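Local coordinates for protein beta-galactosidase (Bacillus circulans subsp. alkalophilus, PDB 3TTS) that hydrolyses terminal, non-reducing beta-D-galactose residues from beta-galactosides, working as a trimer whose catalytic domain is a TIM barrel, at residues A[29-34]-A[366-371]; A[40-45]-A[60-65]; A[73-78]-A[139-144]; A[327-332]-A[665-670]. All blocks are in the same frame, centred on the assembly; numbering follows the deposited sequence.

Contact 1 of 4, residues A[29-34]-A[366-371]; sequences MRMFNL and GHEHTR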
# COMPACT_ATOMS: atom_id res chain seq x y z
N MET A 29 -1.57 46.64 3.28
CA MET A 29 -0.80 47.70 2.63
C MET A 29 0.31 48.25 3.54
O MET A 29 1.44 48.44 3.09
CB MET A 29 -1.71 48.83 2.10
CG MET A 29 -2.74 48.40 1.02
SD MET A 29 -2.11 47.51 -0.45
CE MET A 29 -2.42 45.81 0.01
N ARG A 30 -0.01 48.49 4.81
CA ARG A 30 0.99 48.98 5.76
C ARG A 30 2.17 48.02 5.87
O ARG A 30 3.32 48.43 5.76
CB ARG A 30 0.39 49.15 7.15
CG ARG A 30 1.34 49.81 8.16
CD ARG A 30 0.64 50.00 9.51
NE ARG A 30 0.34 48.72 10.13
CZ ARG A 30 1.25 47.98 10.75
NH1 ARG A 30 2.51 48.41 10.82
NH2 ARG A 30 0.91 46.81 11.30
N MET A 31 1.86 46.75 6.09
CA MET A 31 2.88 45.72 6.27
C MET A 31 3.70 45.41 4.99
O MET A 31 4.89 45.10 5.08
CB MET A 31 2.24 44.46 6.87
CG MET A 31 1.94 44.62 8.36
SD MET A 31 1.07 43.23 9.11
CE MET A 31 2.27 41.93 8.93
N PHE A 32 3.06 45.52 3.83
CA PHE A 32 3.73 45.31 2.55
C PHE A 32 4.81 46.35 2.31
O PHE A 32 5.89 46.04 1.78
CB PHE A 32 2.72 45.30 1.38
CG PHE A 32 1.83 44.08 1.36
CD1 PHE A 32 2.01 43.05 2.27
CD2 PHE A 32 0.81 43.97 0.42
CE1 PHE A 32 1.18 41.94 2.26
CE2 PHE A 32 -0.02 42.86 0.40
CZ PHE A 32 0.17 41.84 1.32
N ASN A 33 4.53 47.60 2.69
CA ASN A 33 5.52 48.66 2.64
C ASN A 33 6.65 48.37 3.61
O ASN A 33 7.82 48.54 3.28
CB ASN A 33 4.87 50.01 2.95
CG ASN A 33 5.88 51.14 3.03
OD1 ASN A 33 6.27 51.71 2.01
ND2 ASN A 33 6.31 51.48 4.25
N LEU A 34 6.32 47.88 4.80
CA LEU A 34 7.34 47.45 5.75
C LEU A 34 8.22 46.33 5.20
O LEU A 34 9.43 46.32 5.41
CB LEU A 34 6.71 47.01 7.09
CG LEU A 34 6.61 48.06 8.21
CD1 LEU A 34 6.07 49.38 7.68
CD2 LEU A 34 5.72 47.54 9.34
N GLY A 366 -1.50 38.27 12.83
CA GLY A 366 -1.91 39.44 12.07
C GLY A 366 -1.04 40.68 12.22
O GLY A 366 -1.50 41.77 11.91
N HIS A 367 0.19 40.52 12.69
CA HIS A 367 1.11 41.66 12.76
C HIS A 367 2.53 41.30 12.31
O HIS A 367 2.83 40.14 12.01
CB HIS A 367 1.14 42.27 14.16
CG HIS A 367 1.73 41.37 15.20
ND1 HIS A 367 1.03 40.96 16.31
CD2 HIS A 367 2.95 40.78 15.28
CE1 HIS A 367 1.79 40.17 17.05
NE2 HIS A 367 2.96 40.05 16.45
N GLU A 368 3.41 42.30 12.28
CA GLU A 368 4.74 42.18 11.71
C GLU A 368 5.83 41.80 12.72
O GLU A 368 6.98 41.62 12.35
CB GLU A 368 5.14 43.49 11.04
CG GLU A 368 5.42 44.62 12.03
CD GLU A 368 4.19 45.44 12.39
OE1 GLU A 368 3.08 44.86 12.49
OE2 GLU A 368 4.32 46.67 12.56
N HIS A 369 5.46 41.67 14.00
CA HIS A 369 6.47 41.39 15.03
C HIS A 369 6.69 39.91 15.22
O HIS A 369 6.36 39.31 16.24
CB HIS A 369 6.13 42.11 16.33
CG HIS A 369 6.01 43.59 16.15
ND1 HIS A 369 7.10 44.39 15.87
CD2 HIS A 369 4.93 44.41 16.18
CE1 HIS A 369 6.69 45.64 15.75
NE2 HIS A 369 5.38 45.68 15.93
N THR A 370 7.30 39.33 14.21
CA THR A 370 7.32 37.90 14.04
C THR A 370 8.66 37.57 13.38
O THR A 370 9.18 38.34 12.56
CB THR A 370 6.14 37.50 13.13
OG1 THR A 370 5.02 37.10 13.93
CG2 THR A 370 6.50 36.40 12.15
N ARG A 371 9.23 36.43 13.76
CA ARG A 371 10.47 35.99 13.17
C ARG A 371 10.38 35.87 11.65
O ARG A 371 11.24 36.36 10.91
CB ARG A 371 10.86 34.64 13.77
CG ARG A 371 12.20 34.15 13.30
CD ARG A 371 12.25 32.64 13.40
NE ARG A 371 12.91 32.15 12.21
CZ ARG A 371 12.49 31.14 11.48
NH1 ARG A 371 11.40 30.47 11.81
NH2 ARG A 371 13.18 30.82 10.40
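A two-pronged salt bridge ties R30, on the outer barrel helix 22-35, to E368 in the loop that leads from the last barrel strand into helix 371-386. The guanidinium meets the carboxylate end-on: NH1 of R30 lies 3.1 Å from OE2 of E368, and NH2 of R30 is 3.2 Å from OE1 of E368. Both N-H groups point almost straight at their oxygens. E368 presents its acid through a CG set between the backbone N and the carbonyl carbon (chi1 71°) and a bend at chi2. The acid sits near the guanidinium plane, yet its own plane is turned 43° away, and each oxygen is met from above the carboxylate plane. R30 also forms a salt bridge through NE with E27, so its charge is probably shared between two acids. M31 brings its methyl CE to 3.4 Å from the backbone C of H367 and 3.9 Å from CB of E368. CD2 of L34 lies 3.6 Å from OE2 of E368, an apolar neighbour beside the charged pair. With E368 cut back to an alanine, R30 would probably keep E27 but lose its two-nitrogen grip across the contact. F373 of helix 371-386 packs on M31, L34 and E368, completing a helix-to-loop contact on the outer layer of a TIM barrel.

Contact 2 of 4, residues A[40-45]-A[60-65]; sequences ATVNVF and TWLDDI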
# COMPACT_ATOMS: atom_id res chain seq x y z
N ALA A 40 1.95 41.86 -6.39
CA ALA A 40 0.94 40.94 -5.90
C ALA A 40 0.33 40.14 -7.04
O ALA A 40 -0.06 40.71 -8.07
CB ALA A 40 -0.15 41.68 -5.12
N THR A 41 0.27 38.82 -6.86
CA THR A 41 -0.41 37.93 -7.80
C THR A 41 -1.85 37.74 -7.35
O THR A 41 -2.11 37.01 -6.38
CB THR A 41 0.24 36.54 -7.84
OG1 THR A 41 1.61 36.66 -8.23
CG2 THR A 41 -0.48 35.65 -8.84
N VAL A 42 -2.78 38.37 -8.06
CA VAL A 42 -4.17 38.36 -7.64
C VAL A 42 -5.08 37.55 -8.57
O VAL A 42 -4.74 37.29 -9.72
CB VAL A 42 -4.72 39.81 -7.46
CG1 VAL A 42 -3.97 40.53 -6.35
CG2 VAL A 42 -4.61 40.58 -8.75
N ASN A 43 -6.23 37.13 -8.05
CA ASN A 43 -7.30 36.52 -8.83
C ASN A 43 -7.00 35.09 -9.28
O ASN A 43 -7.47 34.65 -10.32
CB ASN A 43 -7.65 37.40 -10.03
CG ASN A 43 -8.99 37.01 -10.68
OD1 ASN A 43 -9.95 36.68 -9.98
ND2 ASN A 43 -9.04 37.03 -12.01
N VAL A 44 -6.23 34.37 -8.49
CA VAL A 44 -5.91 32.99 -8.86
C VAL A 44 -7.12 32.07 -8.73
O VAL A 44 -7.42 31.28 -9.63
CB VAL A 44 -4.72 32.42 -8.05
CG1 VAL A 44 -4.39 31.01 -8.53
CG2 VAL A 44 -3.50 33.33 -8.21
N PHE A 45 -7.84 32.17 -7.61
CA PHE A 45 -8.91 31.22 -7.37
C PHE A 45 -10.26 31.86 -7.07
O PHE A 45 -10.90 31.53 -6.08
CB PHE A 45 -8.53 30.25 -6.25
CG PHE A 45 -7.44 29.29 -6.63
CD1 PHE A 45 -7.66 28.31 -7.58
CD2 PHE A 45 -6.19 29.37 -6.03
CE1 PHE A 45 -6.65 27.42 -7.94
CE2 PHE A 45 -5.17 28.50 -6.38
CZ PHE A 45 -5.40 27.51 -7.34
N THR A 60 -16.39 43.95 -9.89
CA THR A 60 -16.24 45.14 -9.05
C THR A 60 -15.27 44.94 -7.88
O THR A 60 -14.49 45.84 -7.55
CB THR A 60 -17.61 45.63 -8.56
OG1 THR A 60 -18.25 44.57 -7.83
CG2 THR A 60 -18.48 46.03 -9.73
N TRP A 61 -15.31 43.76 -7.27
CA TRP A 61 -14.46 43.45 -6.13
C TRP A 61 -13.02 43.49 -6.56
O TRP A 61 -12.15 43.91 -5.80
CB TRP A 61 -14.78 42.06 -5.56
CG TRP A 61 -14.50 40.97 -6.55
CD1 TRP A 61 -15.31 40.58 -7.56
CD2 TRP A 61 -13.32 40.17 -6.64
NE1 TRP A 61 -14.71 39.57 -8.27
CE2 TRP A 61 -13.48 39.31 -7.73
CE3 TRP A 61 -12.13 40.10 -5.90
CZ2 TRP A 61 -12.51 38.38 -8.11
CZ3 TRP A 61 -11.17 39.17 -6.28
CH2 TRP A 61 -11.36 38.33 -7.37
N LEU A 62 -12.78 43.03 -7.79
CA LEU A 62 -11.43 42.96 -8.35
C LEU A 62 -10.92 44.35 -8.72
O LEU A 62 -9.77 44.71 -8.44
CB LEU A 62 -11.38 42.01 -9.55
CG LEU A 62 -10.01 41.78 -10.21
CD1 LEU A 62 -8.99 41.26 -9.18
CD2 LEU A 62 -10.13 40.82 -11.41
N ASP A 63 -11.80 45.15 -9.34
CA ASP A 63 -11.52 46.56 -9.56
C ASP A 63 -11.00 47.17 -8.26
O ASP A 63 -9.94 47.80 -8.25
CB ASP A 63 -12.80 47.32 -9.97
CG ASP A 63 -13.26 47.01 -11.38
OD1 ASP A 63 -12.57 46.28 -12.12
OD2 ASP A 63 -14.32 47.52 -11.77
N ASP A 64 -11.75 46.97 -7.17
CA ASP A 64 -11.38 47.53 -5.87
C ASP A 64 -9.97 47.12 -5.44
O ASP A 64 -9.19 47.96 -5.01
CB ASP A 64 -12.40 47.15 -4.79
CG ASP A 64 -13.70 47.94 -4.90
OD1 ASP A 64 -13.69 49.01 -5.55
OD2 ASP A 64 -14.73 47.50 -4.32
N ILE A 65 -9.64 45.84 -5.56
CA ILE A 65 -8.32 45.36 -5.21
C ILE A 65 -7.27 46.03 -6.08
O ILE A 65 -6.26 46.54 -5.59
CB ILE A 65 -8.22 43.84 -5.39
CG1 ILE A 65 -9.12 43.13 -4.38
CG2 ILE A 65 -6.77 43.37 -5.27
CD1 ILE A 65 -9.30 41.65 -4.69
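N43 extends its amide toward W61 and L62 because its CG stands anti to the backbone N (chi1 -165°), while W61 carries its indole with CG between the backbone N and the carbonyl carbon (chi1 63°), which swings the six-membered ring back toward the end of strand 39-42. The result is an edge-on meeting: OD1 of N43 lies 3.4 Å from CH2 of W61 and 3.6 Å from CZ2 of W61, near the plane of the indole, with amide and ring planes 60° apart. The carbonyl oxygen thus faces the slightly positive C-H rim of the ring and not its pi cloud. The other end of the amide is held by the barrel, since ND2 of N43 donates to the carbonyl oxygen of A79 and so fixes which way the group is turned. L62 is set crosswise to the amide, its CD2 4.0 Å from ND2 of N43, and on its own helix sets CB over one face of the W61 ring. Deeper in, the contact is purely aliphatic. CG1 of V42 touches CG2 of I65 at 4.1 Å, the two side chains running alongside each other in opposite senses, and CG2 of V42 approaches CD1 of L62 more loosely at 4.5 Å. L132 of helix 119-136 packs on both N43 and L62 and closes this layer, and K49 makes a cation-pi contact with W61. Strand 39-42 followed by helix 60-71 and then strand 75-79 is a beta-alpha-beta crossover, the connection made by the repeated beta-alpha units of a TIM barrel.

Contact 3 of 4, residues A[73-78]-A[139-144]; sequences NIYLCL and HPQIVM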
# COMPACT_ATOMS: atom_id res chain seq x y z
N ASN A 73 1.24 52.03 -5.33
CA ASN A 73 2.18 51.71 -6.40
C ASN A 73 2.72 50.26 -6.40
O ASN A 73 3.91 50.01 -6.65
CB ASN A 73 3.33 52.72 -6.42
CG ASN A 73 3.57 53.28 -7.80
OD1 ASN A 73 3.25 54.45 -8.07
ND2 ASN A 73 4.13 52.46 -8.70
N ILE A 74 1.83 49.30 -6.13
CA ILE A 74 2.20 47.89 -6.19
C ILE A 74 1.78 47.31 -7.55
O ILE A 74 0.65 47.52 -8.00
CB ILE A 74 1.57 47.09 -5.03
CG1 ILE A 74 2.15 47.57 -3.70
CG2 ILE A 74 1.85 45.61 -5.19
CD1 ILE A 74 1.57 46.85 -2.48
N TYR A 75 2.69 46.61 -8.21
CA TYR A 75 2.39 46.02 -9.51
C TYR A 75 1.60 44.70 -9.44
O TYR A 75 1.60 44.00 -8.42
CB TYR A 75 3.68 45.82 -10.29
CG TYR A 75 4.30 47.11 -10.70
CD1 TYR A 75 3.73 47.88 -11.71
CD2 TYR A 75 5.44 47.59 -10.06
CE1 TYR A 75 4.29 49.07 -12.09
CE2 TYR A 75 6.00 48.79 -10.43
CZ TYR A 75 5.43 49.53 -11.45
OH TYR A 75 5.99 50.73 -11.83
N LEU A 76 0.92 44.38 -10.54
CA LEU A 76 0.02 43.23 -10.56
C LEU A 76 0.40 42.16 -11.57
O LEU A 76 0.57 42.43 -12.77
CB LEU A 76 -1.41 43.68 -10.86
CG LEU A 76 -1.93 44.83 -9.99
CD1 LEU A 76 -3.29 45.29 -10.47
CD2 LEU A 76 -1.99 44.42 -8.54
N CYS A 77 0.52 40.94 -11.06
CA CYS A 77 0.52 39.72 -11.84
C CYS A 77 -0.92 39.18 -11.80
O CYS A 77 -1.32 38.52 -10.84
CB CYS A 77 1.52 38.73 -11.22
SG CYS A 77 1.63 37.09 -11.98
N LEU A 78 -1.70 39.49 -12.84
CA LEU A 78 -3.13 39.18 -12.88
C LEU A 78 -3.42 37.75 -13.38
O LEU A 78 -3.06 37.39 -14.49
CB LEU A 78 -3.83 40.20 -13.78
CG LEU A 78 -5.36 40.28 -13.79
CD1 LEU A 78 -5.90 40.28 -12.37
CD2 LEU A 78 -5.83 41.52 -14.52
N HIS A 139 -4.85 49.23 -18.22
CA HIS A 139 -4.35 49.46 -16.87
C HIS A 139 -2.82 49.41 -16.74
O HIS A 139 -2.18 48.43 -17.12
CB HIS A 139 -4.99 48.53 -15.86
CG HIS A 139 -4.82 48.99 -14.44
ND1 HIS A 139 -5.84 49.60 -13.73
CD2 HIS A 139 -3.75 48.98 -13.63
CE1 HIS A 139 -5.40 49.92 -12.53
NE2 HIS A 139 -4.14 49.55 -12.44
N PRO A 140 -2.23 50.47 -16.16
CA PRO A 140 -0.77 50.65 -16.10
C PRO A 140 -0.04 49.74 -15.10
O PRO A 140 1.18 49.61 -15.21
CB PRO A 140 -0.61 52.12 -15.68
CG PRO A 140 -1.86 52.43 -14.90
CD PRO A 140 -2.96 51.60 -15.55
N GLN A 141 -0.74 49.10 -14.17
CA GLN A 141 -0.04 48.34 -13.13
C GLN A 141 0.10 46.84 -13.45
O GLN A 141 0.76 46.11 -12.70
CB GLN A 141 -0.72 48.51 -11.77
CG GLN A 141 -0.61 49.89 -11.19
CD GLN A 141 0.82 50.36 -11.13
OE1 GLN A 141 1.31 51.01 -12.06
NE2 GLN A 141 1.52 50.03 -10.04
N ILE A 142 -0.54 46.38 -14.53
CA ILE A 142 -0.49 44.96 -14.85
C ILE A 142 0.82 44.64 -15.54
O ILE A 142 1.13 45.18 -16.61
CB ILE A 142 -1.66 44.50 -15.72
CG1 ILE A 142 -2.98 44.73 -14.98
CG2 ILE A 142 -1.51 43.02 -16.09
CD1 ILE A 142 -4.21 44.36 -15.80
N VAL A 143 1.59 43.74 -14.94
CA VAL A 143 2.95 43.52 -15.38
C VAL A 143 3.14 42.08 -15.91
O VAL A 143 4.16 41.76 -16.52
CB VAL A 143 3.93 43.88 -14.23
CG1 VAL A 143 4.04 42.74 -13.23
CG2 VAL A 143 5.28 44.25 -14.77
N MET A 144 2.13 41.24 -15.72
CA MET A 144 2.22 39.84 -16.12
C MET A 144 0.85 39.19 -16.04
O MET A 144 0.11 39.44 -15.09
CB MET A 144 3.19 39.10 -15.18
CG MET A 144 3.44 37.63 -15.50
SD MET A 144 4.22 37.33 -17.11
CE MET A 144 5.87 37.99 -16.86
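NE2 of Q141 lies over one face of the Y75 ring, out at its CD1-CE1 rim, with OE1 beyond the ring edge; amide and ring planes are 30° apart and the side chains cross at about a right angle. NE2 of Q141 is 3.5 Å from CD1 of Y75, and OE1 of Q141 is 3.6 Å from CE1 of Y75. A bend at chi2 (-53°) folds the glutamine toward the residues leading into strand 75-79, where NE2 makes a weak bond to O of I74. A glycine in place of Y75 would probably take away the ring face under NE2 of Q141, leaving the amide with its weak bond to I74 and freer to turn. Further along, L78 and I142 meet by their ends, CD2 of L78 3.5 Å from CD1 of I142, while C77 lays SG 4.0 Å from CG of M144 where those two point to the opposite face of the sheet from L76 and I142. The backbones pair as parallel strands: L76 N bonds to Q141 O, and V143 N reaches L76 O at 2.7 Å. A beta bulge then shifts the register by one, so that L78 N bonds to M144 O at 2.9 Å. Chemically, then, three main-chain bonds join the strands across the seam, with mostly apolar side chains on its flanks and one amide nitrogen over the rim of an aromatic ring at its start.

Contact 4 of 4, residues A[327-332]-A[665-670]; sequences MRLWSY and PARGVM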
# COMPACT_ATOMS: atom_id res chain seq x y z
N MET A 327 15.21 31.07 4.60
CA MET A 327 14.33 31.66 3.59
C MET A 327 15.15 32.50 2.59
O MET A 327 15.06 32.31 1.38
CB MET A 327 13.23 32.48 4.26
CG MET A 327 12.15 32.96 3.31
SD MET A 327 12.65 34.42 2.35
CE MET A 327 12.60 35.69 3.61
N ARG A 328 15.97 33.41 3.12
CA ARG A 328 16.82 34.27 2.31
C ARG A 328 17.81 33.46 1.45
O ARG A 328 17.93 33.69 0.24
CB ARG A 328 17.57 35.22 3.24
CG ARG A 328 18.66 36.06 2.63
CD ARG A 328 19.16 37.05 3.69
NE ARG A 328 20.21 37.95 3.21
CZ ARG A 328 21.51 37.71 3.35
NH1 ARG A 328 21.92 36.59 3.95
NH2 ARG A 328 22.41 38.57 2.90
N LEU A 329 18.51 32.53 2.08
CA LEU A 329 19.45 31.64 1.41
C LEU A 329 18.84 30.99 0.17
O LEU A 329 19.44 31.01 -0.91
CB LEU A 329 19.90 30.53 2.38
CG LEU A 329 21.26 29.83 2.24
CD1 LEU A 329 21.21 28.37 2.72
CD2 LEU A 329 21.82 29.91 0.84
N TRP A 330 17.65 30.40 0.32
CA TRP A 330 16.99 29.71 -0.79
C TRP A 330 16.43 30.68 -1.82
O TRP A 330 16.30 30.34 -3.01
CB TRP A 330 15.91 28.75 -0.28
CG TRP A 330 16.49 27.57 0.43
CD1 TRP A 330 17.81 27.30 0.63
CD2 TRP A 330 15.76 26.49 1.03
NE1 TRP A 330 17.96 26.12 1.32
CE2 TRP A 330 16.72 25.60 1.58
CE3 TRP A 330 14.41 26.18 1.16
CZ2 TRP A 330 16.36 24.43 2.25
CZ3 TRP A 330 14.05 25.02 1.82
CH2 TRP A 330 15.02 24.16 2.37
N SER A 331 16.11 31.89 -1.39
CA SER A 331 15.69 32.92 -2.32
C SER A 331 16.83 33.32 -3.26
O SER A 331 16.65 33.43 -4.47
CB SER A 331 15.14 34.13 -1.58
OG SER A 331 14.06 33.75 -0.76
N TYR A 332 18.01 33.55 -2.69
CA TYR A 332 19.15 33.94 -3.51
C TYR A 332 19.63 32.80 -4.40
O TYR A 332 20.17 33.03 -5.48
CB TYR A 332 20.29 34.53 -2.66
CG TYR A 332 20.04 35.99 -2.30
CD1 TYR A 332 20.06 36.98 -3.29
CD2 TYR A 332 19.76 36.37 -0.99
CE1 TYR A 332 19.82 38.30 -2.98
CE2 TYR A 332 19.53 37.71 -0.67
CZ TYR A 332 19.56 38.66 -1.68
OH TYR A 332 19.32 39.98 -1.39
N PRO A 665 29.14 33.99 6.49
CA PRO A 665 28.41 33.55 7.69
C PRO A 665 27.58 32.31 7.38
O PRO A 665 27.31 32.02 6.21
CB PRO A 665 27.48 34.73 8.01
CG PRO A 665 28.01 35.89 7.21
CD PRO A 665 28.68 35.30 6.00
N ALA A 666 27.20 31.58 8.43
CA ALA A 666 26.32 30.44 8.29
C ALA A 666 25.03 30.85 7.58
O ALA A 666 24.47 31.92 7.86
CB ALA A 666 26.00 29.85 9.65
N ARG A 667 24.56 30.00 6.67
CA ARG A 667 23.38 30.29 5.85
C ARG A 667 23.55 31.59 5.08
O ARG A 667 22.56 32.23 4.69
CB ARG A 667 22.13 30.36 6.72
CG ARG A 667 21.40 29.04 6.79
CD ARG A 667 21.56 28.35 8.12
NE ARG A 667 21.27 26.93 7.98
CZ ARG A 667 20.83 26.15 8.96
NH1 ARG A 667 20.61 26.65 10.18
NH2 ARG A 667 20.59 24.86 8.73
N GLY A 668 24.79 31.97 4.85
CA GLY A 668 25.06 33.29 4.31
C GLY A 668 25.09 33.33 2.80
O GLY A 668 25.21 32.31 2.13
N VAL A 669 24.98 34.53 2.26
CA VAL A 669 25.01 34.73 0.84
C VAL A 669 25.87 35.94 0.53
O VAL A 669 25.73 36.97 1.18
CB VAL A 669 23.60 35.02 0.29
CG1 VAL A 669 23.64 35.20 -1.23
CG2 VAL A 669 22.64 33.92 0.68
N MET A 670 26.77 35.81 -0.44
CA MET A 670 27.47 36.96 -1.00
C MET A 670 27.24 36.99 -2.50
O MET A 670 27.11 35.95 -3.14
CB MET A 670 28.97 36.86 -0.73
CG MET A 670 29.33 36.60 0.71
SD MET A 670 31.09 36.26 0.90
CE MET A 670 31.74 37.94 1.01
O HOH W 1 20.68 33.98 4.59
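Apolar packing carries most of this contact, where V669 at the start of strand 669-674 presses its two methyls against helix 326-336. CG1 lies anti to the backbone N (chi1 -179°), which sets this methyl of V669 3.7 Å from CB of Y332 while CG2 of V669 sits 4.1 Å from CD2 of L329. L329 also leans on the turn before the strand: its CG is 3.7 Å from the carbonyl O of R667, and its CD1 lies 4.1 Å from CG of R667, one side chain lying across the other. The polar part is bridged by one water, which accepts from NH1 of R328 at 3.0 Å and donates to O of R667 at 2.6 Å. This water lies at the edge of the guanidinium, in its plane, whereas CB of V669 lies over one face. With CG anti to the backbone N (chi1 171°) and the rest of the chain stretched out, R328 reaches the water with NH1. Its NH2 forms a salt bridge with E382, which also bonds the Y332 hydroxyl, so one acid on helix 371-386 holds both polar ends. In backbone terms, P665 to G668 form a type II beta turn. Turn and strand together dock the antiparallel sheet of the C-terminal domain on an outer helix of the TIM barrel.

How the contacts relate
Contacts 1, 2 and 3 all belong to the TIM barrel, while contact 4 joins the barrel to the C-terminal domain. Contacts 2 and 3 are the nearest pair, with centres about 11 Å apart, and share the barrel sheet: A40 N lies 3.0 Å from Y75 O, a probable hydrogen bond between neighbouring strands. Contact 1 touches contact 3 where M29 and F32 pack on I74, joining the outer helix layer to a strand start. Contact 4 stays apart, its nearest atoms about 6 Å from contact 1 and about 17 Å from contact 3. In TIM-barrel glycosidases the active site lies at the C-terminal ends of the strands, toward which 39-42, 75-79 and 142-146 run.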